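Local coordinates for transcriptional regulator, AsnC family (Agrobacterium tumefaciens str. C58, PDB 3I4P), which probably regulates transcription as an oligomeric, sequence-specific DNA-binding protein of the Lrp/AsnC family, at residues K62-V67 / R107-D112. Sequence-based numbering, arbitrary orientation.
Sequences KVTVFV and RVVVPD
With its CG trans to the backbone N (chi1 -171°), the side chain of Arg107 rises from the sheet face between Phe66 and Thr64 of the neighbouring strand, while a chi1 of -82° turns the Phe66 ring back over its aliphatic part. Arg107 CG sits above one face of that ring, displaced from the ring centre, in a CH-pi contact 4.2 Å from the centroid, and Arg107 CD comes 3.4 Å from Phe66 CZ. Thr64 adds its methyl, CG2, which lies 3.5 Å from Arg107 CG. Thr64 OG1 lies at the edge of the guanidinium, 3.5 Å from Arg107 NH2, and Arg107 NE forms a salt bridge with Glu94 of strand 92-98. On the same face Phe66 meets Tyr96 of a second subunit edge-to-face, so this side of the sheet is an interface between subunits. The two strands are central neighbours in the four-stranded antiparallel sheet of the Lrp/AsnC ligand-binding domain, an alpha/beta sandwich of the dimeric alpha-beta barrel type. Val63 pairs with Val110 and Val65 with Val108, each through two backbone hydrogen bonds; Val65 N to Val108 O measures 2.8 Å. On the other face Val65, Val108 and Val110, joined by Val67, whose CG2 lies 3.7 Å from Val108 CG2, pack beneath helix 113-126, against Tyr116, Phe119 and Ala115, while Val63 packs on Phe136. At the strand ends Lys62 and Val63 both face Val110 in a classic beta bulge. Lys62 NZ comes within 2.7 Å of Pro111 O, a hydrogen bond with the donor tilted 24° from the carbonyl plane. Next along the chain, Asp112 N-caps helix 113-126, its OD1 accepting from Ala115 N.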
ATOM      1  N   LYS A  62      -3.425  14.539 -26.647  1.00 29.74           N
ATOM      2  CA  LYS A  62      -2.187  13.724 -26.586  1.00 30.25           C
ATOM      3  C   LYS A  62      -1.865  13.115 -25.231  1.00 29.49           C
ATOM      4  O   LYS A  62      -0.987  12.256 -25.152  1.00 29.74           O
ATOM      5  CB  LYS A  62      -0.956  14.523 -27.068  1.00 30.91           C
ATOM      6  CG  LYS A  62      -0.432  15.556 -26.076  1.00 33.91           C
ATOM      7  CD  LYS A  62       0.544  16.599 -26.708  1.00 37.96           C
ATOM      8  CE  LYS A  62       0.931  17.733 -25.693  1.00 40.42           C
ATOM      9  NZ  LYS A  62      -0.180  18.741 -25.308  1.00 40.73           N
ATOM     10  N   VAL A  63      -2.527  13.573 -24.162  1.00 28.98           N
ATOM     11  CA  VAL A  63      -2.270  13.029 -22.811  1.00 27.09           C
ATOM     12  C   VAL A  63      -3.338  11.973 -22.496  1.00 26.97           C
ATOM     13  O   VAL A  63      -4.529  12.177 -22.732  1.00 26.64           O
ATOM     14  CB  VAL A  63      -2.220  14.129 -21.717  1.00 27.25           C
ATOM     15  CG1 VAL A  63      -2.162  13.488 -20.296  1.00 25.56           C
ATOM     16  CG2 VAL A  63      -1.032  15.097 -21.959  1.00 25.07           C
ATOM     17  N   THR A  64      -2.879  10.825 -22.019  1.00 26.65           N
ATOM     18  CA  THR A  64      -3.722   9.778 -21.463  1.00 26.34           C
ATOM     19  C   THR A  64      -3.562   9.753 -19.932  1.00 25.97           C
ATOM     20  O   THR A  64      -2.464   9.759 -19.401  1.00 25.27           O
ATOM     21  CB  THR A  64      -3.332   8.367 -22.015  1.00 26.08           C
ATOM     22  OG1 THR A  64      -3.572   8.323 -23.422  1.00 27.95           O
ATOM     23  CG2 THR A  64      -4.134   7.288 -21.351  1.00 25.25           C
ATOM     24  N   VAL A  65      -4.692   9.702 -19.245  1.00 25.89           N
ATOM     25  CA  VAL A  65      -4.754   9.601 -17.809  1.00 25.27           C
ATOM     26  C   VAL A  65      -5.565   8.345 -17.509  1.00 24.86           C
ATOM     27  O   VAL A  65      -6.632   8.142 -18.077  1.00 23.95           O
ATOM     28  CB  VAL A  65      -5.503  10.809 -17.231  1.00 24.89           C
ATOM     29  CG1 VAL A  65      -5.394  10.801 -15.711  1.00 24.62           C
ATOM     30  CG2 VAL A  65      -4.987  12.082 -17.871  1.00 23.79           C
ATOM     31  N   PHE A  66      -5.070   7.519 -16.612  1.00 24.44           N
ATOM     32  CA  PHE A  66      -5.819   6.361 -16.128  1.00 24.54           C
ATOM     33  C   PHE A  66      -6.366   6.714 -14.763  1.00 24.49           C
ATOM     34  O   PHE A  66      -5.599   6.966 -13.817  1.00 24.81           O
ATOM     35  CB  PHE A  66      -4.938   5.097 -16.065  1.00 24.37           C
ATOM     36  CG  PHE A  66      -4.811   4.426 -17.386  1.00 24.90           C
ATOM     37  CD1 PHE A  66      -5.786   3.545 -17.816  1.00 22.40           C
ATOM     38  CD2 PHE A  66      -3.759   4.747 -18.239  1.00 25.35           C
ATOM     39  CE1 PHE A  66      -5.687   2.929 -19.082  1.00 23.57           C
ATOM     40  CE2 PHE A  66      -3.660   4.171 -19.466  1.00 25.13           C
ATOM     41  CZ  PHE A  66      -4.625   3.245 -19.893  1.00 23.91           C
ATOM     42  N   VAL A  67      -7.692   6.751 -14.672  1.00 24.41           N
ATOM     43  CA  VAL A  67      -8.333   7.196 -13.472  1.00 24.03           C
ATOM     44  C   VAL A  67      -8.877   5.983 -12.740  1.00 24.71           C
ATOM     45  O   VAL A  67      -9.738   5.291 -13.262  1.00 25.69           O
ATOM     46  CB  VAL A  67      -9.461   8.239 -13.776  1.00 24.25           C
ATOM     47  CG1 VAL A  67      -9.907   8.893 -12.519  1.00 20.53           C
ATOM     48  CG2 VAL A  67      -8.992   9.265 -14.795  1.00 21.74           C
ATOM     49  N   ARG A 107      -9.923   5.242 -18.784  1.00 25.60           N
ATOM     50  CA  ARG A 107      -8.904   5.903 -19.605  1.00 26.54           C
ATOM     51  C   ARG A 107      -9.468   7.184 -20.183  1.00 26.25           C
ATOM     52  O   ARG A 107     -10.522   7.169 -20.842  1.00 26.55           O
ATOM     53  CB  ARG A 107      -8.443   5.038 -20.764  1.00 26.62           C
ATOM     54  CG  ARG A 107      -7.252   5.631 -21.451  1.00 27.69           C
ATOM     55  CD  ARG A 107      -6.514   4.658 -22.380  1.00 28.24           C
ATOM     56  NE  ARG A 107      -7.148   4.561 -23.688  1.00 28.56           N
ATOM     57  CZ  ARG A 107      -6.968   5.372 -24.739  1.00 29.85           C
ATOM     58  NH1 ARG A 107      -7.634   5.124 -25.858  1.00 31.57           N
ATOM     59  NH2 ARG A 107      -6.171   6.418 -24.709  1.00 29.68           N
ATOM     60  N   VAL A 108      -8.758   8.274 -19.920  1.00 26.40           N
ATOM     61  CA  VAL A 108      -9.199   9.634 -20.251  1.00 27.01           C
ATOM     62  C   VAL A 108      -8.139  10.240 -21.148  1.00 26.22           C
ATOM     63  O   VAL A 108      -6.946  10.039 -20.919  1.00 25.47           O
ATOM     64  CB  VAL A 108      -9.396  10.510 -18.938  1.00 27.85           C
ATOM     65  CG1 VAL A 108      -9.577  12.025 -19.251  1.00 24.68           C
ATOM     66  CG2 VAL A 108     -10.562   9.943 -18.082  1.00 28.17           C
ATOM     67  N   VAL A 109      -8.572  10.952 -22.183  1.00 25.95           N
ATOM     68  CA  VAL A 109      -7.643  11.685 -23.069  1.00 25.46           C
ATOM     69  C   VAL A 109      -7.980  13.212 -23.071  1.00 26.16           C
ATOM     70  O   VAL A 109      -9.153  13.632 -23.109  1.00 25.01           O
ATOM     71  CB  VAL A 109      -7.591  11.063 -24.508  1.00 25.75           C
ATOM     72  CG1 VAL A 109      -7.093   9.561 -24.450  1.00 24.15           C
ATOM     73  CG2 VAL A 109      -8.935  11.138 -25.166  1.00 24.45           C
ATOM     74  N   VAL A 110      -6.911  14.014 -23.017  1.00 26.08           N
ATOM     75  CA  VAL A 110      -6.961  15.467 -22.894  1.00 25.53           C
ATOM     76  C   VAL A 110      -5.635  15.999 -23.486  1.00 25.64           C
ATOM     77  O   VAL A 110      -4.686  15.219 -23.680  1.00 24.33           O
ATOM     78  CB  VAL A 110      -7.143  15.931 -21.397  1.00 25.16           C
ATOM     79  CG1 VAL A 110      -8.565  15.648 -20.891  1.00 25.37           C
ATOM     80  CG2 VAL A 110      -6.097  15.307 -20.474  1.00 23.92           C
ATOM     81  N   PRO A 111      -5.555  17.324 -23.773  1.00 25.95           N
ATOM     82  CA  PRO A 111      -4.278  17.903 -24.267  1.00 25.92           C
ATOM     83  C   PRO A 111      -3.186  18.065 -23.202  1.00 25.46           C
ATOM     84  O   PRO A 111      -1.992  17.988 -23.524  1.00 25.57           O
ATOM     85  CB  PRO A 111      -4.690  19.280 -24.801  1.00 25.66           C
ATOM     86  CG  PRO A 111      -5.978  19.597 -24.066  1.00 26.24           C
ATOM     87  CD  PRO A 111      -6.673  18.274 -23.904  1.00 26.10           C
ATOM     88  N   ASP A 112      -3.588  18.293 -21.955  1.00 25.33           N
ATOM     89  CA  ASP A 112      -2.631  18.674 -20.899  1.00 25.55           C
ATOM     90  C   ASP A 112      -3.212  18.493 -19.491  1.00 25.38           C
ATOM     91  O   ASP A 112      -4.398  18.184 -19.347  1.00 25.33           O
ATOM     92  CB  ASP A 112      -2.112  20.113 -21.105  1.00 26.03           C
ATOM     93  CG  ASP A 112      -3.231  21.156 -21.270  1.00 28.00           C
ATOM     94  OD1 ASP A 112      -4.331  21.015 -20.688  1.00 27.46           O
ATOM     95  OD2 ASP A 112      -2.981  22.155 -21.994  1.00 33.50           O
TER